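Local atomic coordinates of iron-regulated outer membrane protein (Neisseria meningitidis, PDB entry 4B7O), a protein that transports iron across the outer membrane as a TonB-dependent transporter, and probably also acts as a siderophore receptor. Residues G601-R615 with A633-R646. Sequence-based numbering, arbitrary orientation.
Sequences GGLTAKVGVSHSKPR and AQVGRAWTASLAYR. Unlike the reference sequence in segment 633-646: A638 (reference Thr).
V609 and W639 face each other at a non-hydrogen-bonded antiparallel pair, and the valine lies over one face of the indole. Its CG2 sits 3.8 Å from the centroid of the W639 six-membered ring, only 4° off the ring normal, a CH-pi contact. With chi1 at 54°, CG1 lies between the backbone N and the carbonyl carbon of V609, which leaves CG2 anti to that N, over the indole and 3.8 Å from CG of R637. The aliphatic part of R637 runs on to H611. There R637 CB stands over the centre of the imidazole, 4.0 Å from the H611 ring centroid, and R637 CD is 3.7 Å from H611 CD2. The guanidinium of R637 is turned nearly perpendicular to that ring, 85° between planes. H611 ND1 is buried here with no polar partner in the model. W639 NE1 is hydrogen-bonded to Q662.

Further along the same face, A605 CB touches L643 CD1 at 3.8 Å, and V607 CG1 meets A641 CB at 4.0 Å. L603 CB packs against CD1 of the Y645 ring.

T604, K606, T640 and S642 lie on the other face. S642 OG and T640 OG1 bond to the side chain and backbone of E91, respectively. E91 falls in the plug domain, consistent with this face turning toward the plug. G608 pairs with T640, whose OG1 lies 3.8 Å from the glycine CA.

Nine backbone hydrogen bonds join the strands, from R646 N to G602 O at one end to the S610 and A638 pair at the other. Beyond them, a water links S612 OG to A633 O and V635 N. Strand 578-600 flanks 603-612, and strand 652-665 flanks 638-646. Such antiparallel pairing of neighbouring strands is characteristic of the beta-barrel wall of TonB-dependent transporters.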
ATOM      1  N   GLY A 601      28.492  -1.046  19.093  1.00 55.70           N
ATOM      2  CA  GLY A 601      29.769  -1.045  18.354  1.00 56.52           C
ATOM      3  C   GLY A 601      29.827  -1.718  16.980  1.00 63.04           C
ATOM      4  O   GLY A 601      30.752  -2.498  16.665  1.00 69.63           O
ATOM      5  N   GLY A 602      28.841  -1.445  16.150  1.00 56.59           N
ATOM      6  CA  GLY A 602      28.826  -2.080  14.833  1.00 52.79           C
ATOM      7  C   GLY A 602      27.939  -3.305  14.731  1.00 44.00           C
ATOM      8  O   GLY A 602      27.560  -3.671  13.635  1.00 46.81           O
ATOM      9  N   LEU A 603      27.639  -3.960  15.841  1.00 39.01           N
ATOM     10  CA  LEU A 603      26.679  -5.072  15.786  1.00 39.42           C
ATOM     11  C   LEU A 603      25.269  -4.530  15.938  1.00 45.82           C
ATOM     12  O   LEU A 603      25.037  -3.656  16.780  1.00 47.53           O
ATOM     13  CB  LEU A 603      26.926  -6.066  16.901  1.00 38.96           C
ATOM     14  CG  LEU A 603      25.865  -7.169  16.995  1.00 42.79           C
ATOM     15  CD1 LEU A 603      25.959  -8.109  15.781  1.00 36.69           C
ATOM     16  CD2 LEU A 603      26.075  -7.925  18.283  1.00 38.45           C
ATOM     17  N   THR A 604      24.333  -5.048  15.135  1.00 46.24           N
ATOM     18  CA  THR A 604      22.917  -4.689  15.209  1.00 40.80           C
ATOM     19  C   THR A 604      22.114  -5.978  15.184  1.00 40.96           C
ATOM     20  O   THR A 604      22.318  -6.787  14.307  1.00 48.55           O
ATOM     21  CB  THR A 604      22.530  -3.830  13.995  1.00 41.38           C
ATOM     22  OG1 THR A 604      23.357  -2.673  13.964  1.00 40.74           O
ATOM     23  CG2 THR A 604      21.092  -3.382  14.078  1.00 43.06           C
ATOM     24  N   ALA A 605      21.234  -6.200  16.154  1.00 38.54           N
ATOM     25  CA  ALA A 605      20.387  -7.392  16.169  1.00 40.48           C
ATOM     26  C   ALA A 605      18.920  -6.955  16.346  1.00 44.29           C
ATOM     27  O   ALA A 605      18.632  -6.137  17.242  1.00 41.51           O
ATOM     28  CB  ALA A 605      20.770  -8.329  17.315  1.00 35.83           C
ATOM     29  N   LYS A 606      18.004  -7.503  15.538  1.00 33.31           N
ATOM     30  CA  LYS A 606      16.593  -7.144  15.666  1.00 34.79           C
ATOM     31  C   LYS A 606      15.751  -8.373  15.690  1.00 32.84           C
ATOM     32  O   LYS A 606      16.143  -9.342  15.133  1.00 37.32           O
ATOM     33  CB  LYS A 606      16.134  -6.271  14.509  1.00 32.31           C
ATOM     34  CG  LYS A 606      17.059  -5.084  14.266  1.00 38.17           C
ATOM     35  CD  LYS A 606      16.468  -4.116  13.249  1.00 40.45           C
ATOM     36  CE  LYS A 606      17.588  -3.395  12.512  1.00 42.47           C
ATOM     37  NZ  LYS A 606      17.122  -2.194  11.776  1.00 46.68           N
ATOM     38  N   VAL A 607      14.572  -8.302  16.288  1.00 32.50           N
ATOM     39  CA  VAL A 607      13.633  -9.385  16.283  1.00 33.84           C
ATOM     40  C   VAL A 607      12.246  -8.845  16.214  1.00 36.66           C
ATOM     41  O   VAL A 607      11.981  -7.781  16.791  1.00 38.19           O
ATOM     42  CB  VAL A 607      13.682 -10.265  17.558  1.00 40.59           C
ATOM     43  CG1 VAL A 607      14.714 -11.347  17.372  1.00 41.37           C
ATOM     44  CG2 VAL A 607      14.003  -9.447  18.812  1.00 38.13           C
ATOM     45  N   GLY A 608      11.340  -9.571  15.526  1.00 34.31           N
ATOM     46  CA  GLY A 608       9.966  -9.139  15.518  1.00 31.02           C
ATOM     47  C   GLY A 608       9.062 -10.310  15.396  1.00 33.80           C
ATOM     48  O   GLY A 608       9.485 -11.353  14.935  1.00 34.39           O
ATOM     49  N   VAL A 609       7.805 -10.105  15.775  1.00 30.68           N
ATOM     50  CA  VAL A 609       6.798 -11.102  15.701  1.00 29.59           C
ATOM     51  C   VAL A 609       5.436 -10.441  15.615  1.00 33.20           C
ATOM     52  O   VAL A 609       5.173  -9.369  16.202  1.00 35.89           O
ATOM     53  CB  VAL A 609       6.875 -12.104  16.901  1.00 31.79           C
ATOM     54  CG1 VAL A 609       6.840 -11.403  18.251  1.00 28.19           C
ATOM     55  CG2 VAL A 609       5.757 -13.163  16.821  1.00 32.49           C
ATOM     56  N   SER A 610       4.552 -11.065  14.859  1.00 33.37           N
ATOM     57  CA  SER A 610       3.276 -10.475  14.613  1.00 32.35           C
ATOM     58  C   SER A 610       2.292 -11.557  14.343  1.00 34.12           C
ATOM     59  O   SER A 610       2.640 -12.585  13.761  1.00 35.91           O
ATOM     60  CB  SER A 610       3.367  -9.614  13.367  1.00 34.96           C
ATOM     61  OG  SER A 610       2.218  -8.820  13.297  1.00 47.13           O
ATOM     62  N   HIS A 611       1.052 -11.330  14.734  1.00 32.11           N
ATOM     63  CA  HIS A 611       0.041 -12.354  14.650  1.00 34.08           C
ATOM     64  C   HIS A 611      -1.244 -11.601  14.786  1.00 38.51           C
ATOM     65  O   HIS A 611      -1.387 -10.758  15.684  1.00 42.84           O
ATOM     66  CB  HIS A 611       0.193 -13.396  15.799  1.00 35.04           C
ATOM     67  CG  HIS A 611      -0.475 -14.734  15.523  1.00 39.00           C
ATOM     68  ND1 HIS A 611      -1.009 -15.060  14.304  1.00 36.52           N
ATOM     69  CD2 HIS A 611      -0.641 -15.862  16.334  1.00 40.63           C
ATOM     70  CE1 HIS A 611      -1.516 -16.301  14.349  1.00 35.78           C
ATOM     71  NE2 HIS A 611      -1.294 -16.806  15.584  1.00 37.91           N
ATOM     72  N   SER A 612      -2.178 -11.891  13.893  1.00 34.00           N
ATOM     73  CA  SER A 612      -3.432 -11.216  13.846  1.00 34.48           C
ATOM     74  C   SER A 612      -4.520 -12.236  13.478  1.00 35.47           C
ATOM     75  O   SER A 612      -4.206 -13.385  13.184  1.00 33.60           O
ATOM     76  CB  SER A 612      -3.350 -10.021  12.889  1.00 34.52           C
ATOM     77  OG  SER A 612      -3.230 -10.420  11.541  1.00 40.25           O
ATOM     78  N   LYS A 613      -5.794 -11.856  13.599  1.00 36.00           N
ATOM     79  CA  LYS A 613      -6.909 -12.794  13.414  1.00 39.53           C
ATOM     80  C   LYS A 613      -8.121 -12.157  12.724  1.00 40.24           C
ATOM     81  O   LYS A 613      -9.138 -12.015  13.338  1.00 43.68           O
ATOM     82  CB  LYS A 613      -7.321 -13.338  14.762  1.00 39.26           C
ATOM     83  CG  LYS A 613      -8.038 -14.649  14.729  1.00 43.47           C
ATOM     84  CD  LYS A 613      -8.873 -14.747  15.992  1.00 52.10           C
ATOM     85  CE  LYS A 613      -8.868 -16.153  16.583  1.00 54.76           C
ATOM     86  NZ  LYS A 613      -9.993 -16.896  15.972  1.00 56.02           N
ATOM     87  N   PRO A 614      -7.999 -11.780  11.432  1.00 37.28           N
ATOM     88  CA  PRO A 614      -9.035 -11.047  10.736  1.00 41.50           C
ATOM     89  C   PRO A 614     -10.183 -11.952  10.380  1.00 41.81           C
ATOM     90  O   PRO A 614      -9.973 -13.004   9.820  1.00 40.30           O
ATOM     91  CB  PRO A 614      -8.345 -10.551   9.489  1.00 39.35           C
ATOM     92  CG  PRO A 614      -7.288 -11.557   9.240  1.00 44.93           C
ATOM     93  CD  PRO A 614      -6.839 -12.027  10.583  1.00 36.92           C
ATOM     94  N   ARG A 615     -11.377 -11.575  10.811  1.00 47.58           N
ATOM     95  CA  ARG A 615     -12.549 -12.444  10.725  1.00 43.57           C
ATOM     96  C   ARG A 615     -13.699 -11.641  10.167  1.00 44.46           C
ATOM     97  O   ARG A 615     -13.973 -10.550  10.656  1.00 45.72           O
ATOM     98  CB  ARG A 615     -12.885 -13.014  12.092  1.00 39.11           C
ATOM     99  CG  ARG A 615     -12.012 -14.194  12.408  1.00 37.48           C
ATOM    100  CD  ARG A 615     -11.811 -15.121  11.212  1.00 35.50           C
ATOM    101  NE  ARG A 615     -11.032 -16.284  11.637  1.00 41.64           N
ATOM    102  CZ  ARG A 615      -9.690 -16.345  11.669  1.00 38.60           C
ATOM    103  NH1 ARG A 615      -8.968 -15.326  11.262  1.00 35.04           N
ATOM    104  NH2 ARG A 615      -9.071 -17.432  12.112  1.00 36.44           N
ATOM    105  N   ALA A 633      -6.144 -11.710   4.519  1.00 39.45           N
ATOM    106  CA  ALA A 633      -5.840 -13.126   4.671  1.00 40.85           C
ATOM    107  C   ALA A 633      -5.528 -13.392   6.144  1.00 42.69           C
ATOM    108  O   ALA A 633      -4.992 -12.495   6.845  1.00 39.63           O
ATOM    109  CB  ALA A 633      -4.620 -13.492   3.838  1.00 36.58           C
ATOM    110  N   GLN A 634      -5.862 -14.606   6.602  1.00 35.04           N
ATOM    111  CA  GLN A 634      -5.261 -15.168   7.835  1.00 35.34           C
ATOM    112  C   GLN A 634      -3.782 -15.633   7.672  1.00 38.80           C
ATOM    113  O   GLN A 634      -3.516 -16.777   7.269  1.00 37.38           O
ATOM    114  CB  GLN A 634      -6.088 -16.358   8.343  1.00 36.36           C
ATOM    115  CG  GLN A 634      -5.587 -16.964   9.675  1.00 37.47           C
ATOM    116  CD  GLN A 634      -5.606 -15.939  10.815  1.00 39.71           C
ATOM    117  OE1 GLN A 634      -4.568 -15.298  11.153  1.00 36.56           O
ATOM    118  NE2 GLN A 634      -6.788 -15.746  11.388  1.00 37.18           N
ATOM    119  N   VAL A 635      -2.842 -14.736   7.965  1.00 36.32           N
ATOM    120  CA  VAL A 635      -1.409 -14.976   7.831  1.00 32.78           C
ATOM    121  C   VAL A 635      -0.995 -15.756   9.093  1.00 35.71           C
ATOM    122  O   VAL A 635      -1.649 -15.666  10.159  1.00 39.11           O
ATOM    123  CB  VAL A 635      -0.651 -13.632   7.646  1.00 34.38           C
ATOM    124  CG1 VAL A 635       0.834 -13.839   7.359  1.00 38.91           C
ATOM    125  CG2 VAL A 635      -1.229 -12.880   6.446  1.00 37.78           C
ATOM    126  N   GLY A 636       0.042 -16.572   8.970  1.00 32.12           N
ATOM    127  CA  GLY A 636       0.503 -17.376  10.093  1.00 34.23           C
ATOM    128  C   GLY A 636       1.378 -16.441  10.894  1.00 36.26           C
ATOM    129  O   GLY A 636       1.745 -15.366  10.432  1.00 36.13           O
ATOM    130  N   ARG A 637       1.679 -16.801  12.119  1.00 37.80           N
ATOM    131  CA  ARG A 637       2.480 -15.905  12.936  1.00 35.48           C
ATOM    132  C   ARG A 637       3.797 -15.634  12.216  1.00 33.86           C
ATOM    133  O   ARG A 637       4.474 -16.573  11.798  1.00 35.09           O
ATOM    134  CB  ARG A 637       2.771 -16.583  14.269  1.00 32.72           C
ATOM    135  CG  ARG A 637       3.358 -15.644  15.312  1.00 35.27           C
ATOM    136  CD  ARG A 637       2.983 -16.144  16.678  1.00 34.09           C
ATOM    137  NE  ARG A 637       3.896 -17.189  17.061  1.00 43.25           N
ATOM    138  CZ  ARG A 637       3.634 -18.089  17.988  1.00 48.77           C
ATOM    139  NH1 ARG A 637       2.471 -18.087  18.614  1.00 55.05           N
ATOM    140  NH2 ARG A 637       4.526 -19.003  18.258  1.00 47.50           N
ATOM    141  N   ALA A 638       4.197 -14.374  12.130  1.00 28.91           N
ATOM    142  CA  ALA A 638       5.345 -14.052  11.373  1.00 33.66           C
ATOM    143  C   ALA A 638       6.470 -13.610  12.278  1.00 33.20           C
ATOM    144  O   ALA A 638       6.250 -12.765  13.125  1.00 35.65           O
ATOM    145  CB  ALA A 638       4.993 -12.969  10.328  1.00 33.11           C
ATOM    146  N   TRP A 639       7.671 -14.170  12.071  1.00 35.62           N
ATOM    147  CA  TRP A 639       8.859 -13.844  12.846  1.00 33.32           C
ATOM    148  C   TRP A 639       9.872 -13.308  11.916  1.00 34.78           C
ATOM    149  O   TRP A 639      10.036 -13.840  10.844  1.00 33.88           O
ATOM    150  CB  TRP A 639       9.483 -15.079  13.477  1.00 36.84           C
ATOM    151  CG  TRP A 639       8.569 -15.837  14.409  1.00 37.87           C
ATOM    152  CD1 TRP A 639       7.578 -16.712  14.059  1.00 36.24           C
ATOM    153  CD2 TRP A 639       8.532 -15.788  15.879  1.00 36.69           C
ATOM    154  NE1 TRP A 639       6.947 -17.203  15.162  1.00 43.01           N
ATOM    155  CE2 TRP A 639       7.480 -16.705  16.286  1.00 39.10           C
ATOM    156  CE3 TRP A 639       9.237 -15.081  16.860  1.00 37.15           C
ATOM    157  CZ2 TRP A 639       7.145 -16.914  17.624  1.00 43.85           C
ATOM    158  CZ3 TRP A 639       8.903 -15.294  18.215  1.00 39.89           C
ATOM    159  CH2 TRP A 639       7.884 -16.189  18.590  1.00 46.24           C
ATOM    160  N   THR A 640      10.602 -12.277  12.335  1.00 32.71           N
ATOM    161  CA  THR A 640      11.645 -11.715  11.525  1.00 30.79           C
ATOM    162  C   THR A 640      12.801 -11.559  12.464  1.00 33.46           C
ATOM    163  O   THR A 640      12.581 -11.451  13.669  1.00 33.81           O
ATOM    164  CB  THR A 640      11.252 -10.346  10.879  1.00 34.49           C
ATOM    165  OG1 THR A 640      10.525  -9.527  11.791  1.00 36.43           O
ATOM    166  CG2 THR A 640      10.293 -10.545   9.734  1.00 31.82           C
ATOM    167  N   ALA A 641      14.034 -11.556  11.952  1.00 29.73           N
ATOM    168  CA  ALA A 641      15.194 -11.273  12.802  1.00 31.41           C
ATOM    169  C   ALA A 641      16.318 -10.900  11.887  1.00 35.97           C
ATOM    170  O   ALA A 641      16.357 -11.354  10.744  1.00 40.02           O
ATOM    171  CB  ALA A 641      15.612 -12.502  13.609  1.00 30.36           C
ATOM    172  N   SER A 642      17.275 -10.119  12.377  1.00 35.12           N
ATOM    173  CA  SER A 642      18.503  -9.987  11.626  1.00 33.82           C
ATOM    174  C   SER A 642      19.642  -9.765  12.543  1.00 33.80           C
ATOM    175  O   SER A 642      19.474  -9.285  13.662  1.00 33.05           O
ATOM    176  CB  SER A 642      18.469  -8.838  10.580  1.00 36.35           C
ATOM    177  OG  SER A 642      18.060  -7.621  11.161  1.00 36.39           O
ATOM    178  N   LEU A 643      20.827 -10.054  12.035  1.00 35.39           N
ATOM    179  CA  LEU A 643      22.026  -9.800  12.782  1.00 36.25           C
ATOM    180  C   LEU A 643      22.973  -9.246  11.814  1.00 37.52           C
ATOM    181  O   LEU A 643      23.141  -9.814  10.753  1.00 39.69           O
ATOM    182  CB  LEU A 643      22.542 -11.121  13.324  1.00 39.38           C
ATOM    183  CG  LEU A 643      23.786 -11.042  14.177  1.00 46.37           C
ATOM    184  CD1 LEU A 643      23.497 -10.066  15.328  1.00 45.16           C
ATOM    185  CD2 LEU A 643      24.089 -12.450  14.699  1.00 42.43           C
ATOM    186  N   ALA A 644      23.571  -8.114  12.114  1.00 38.36           N
ATOM    187  CA  ALA A 644      24.490  -7.524  11.155  1.00 37.86           C
ATOM    188  C   ALA A 644      25.694  -6.917  11.846  1.00 36.77           C
ATOM    189  O   ALA A 644      25.568  -6.353  12.916  1.00 36.62           O
ATOM    190  CB  ALA A 644      23.793  -6.449  10.341  1.00 31.29           C
ATOM    191  N   TYR A 645      26.840  -6.962  11.184  1.00 38.48           N
ATOM    192  CA  TYR A 645      28.054  -6.423  11.745  1.00 38.86           C
ATOM    193  C   TYR A 645      28.760  -5.534  10.756  1.00 37.57           C
ATOM    194  O   TYR A 645      28.994  -5.908   9.600  1.00 37.87           O
ATOM    195  CB  TYR A 645      29.018  -7.525  12.200  1.00 40.12           C
ATOM    196  CG  TYR A 645      30.131  -6.891  12.959  1.00 45.24           C
ATOM    197  CD1 TYR A 645      29.953  -6.516  14.301  1.00 47.06           C
ATOM    198  CD2 TYR A 645      31.322  -6.556  12.324  1.00 47.66           C
ATOM    199  CE1 TYR A 645      30.955  -5.882  15.000  1.00 49.74           C
ATOM    200  CE2 TYR A 645      32.337  -5.924  13.006  1.00 49.00           C
ATOM    201  CZ  TYR A 645      32.142  -5.592  14.343  1.00 51.13           C
ATOM    202  OH  TYR A 645      33.133  -4.948  15.017  1.00 54.39           O
ATOM    203  N   ARG A 646      29.122  -4.350  11.222  1.00 41.32           N
ATOM    204  CA  ARG A 646      29.828  -3.388  10.378  1.00 41.09           C
ATOM    205  C   ARG A 646      31.310  -3.157  10.781  1.00 40.16           C
ATOM    206  O   ARG A 646      31.591  -2.704  11.871  1.00 41.22           O
ATOM    207  CB  ARG A 646      29.057  -2.087  10.319  1.00 35.83           C
ATOM    208  CG  ARG A 646      29.695  -1.142   9.339  1.00 42.92           C
ATOM    209  CD  ARG A 646      28.721  -0.101   8.909  1.00 42.44           C
ATOM    210  NE  ARG A 646      28.813  -0.040   7.476  1.00 45.99           N
ATOM    211  CZ  ARG A 646      27.802  -0.104   6.638  1.00 40.26           C
ATOM    212  NH1 ARG A 646      26.556  -0.216   7.056  1.00 47.97           N
ATOM    213  NH2 ARG A 646      28.072  -0.072   5.365  1.00 49.95           N
TER
HETATM  214  O   HOH W   1      -3.688 -12.641   9.555  1.00 42.37           O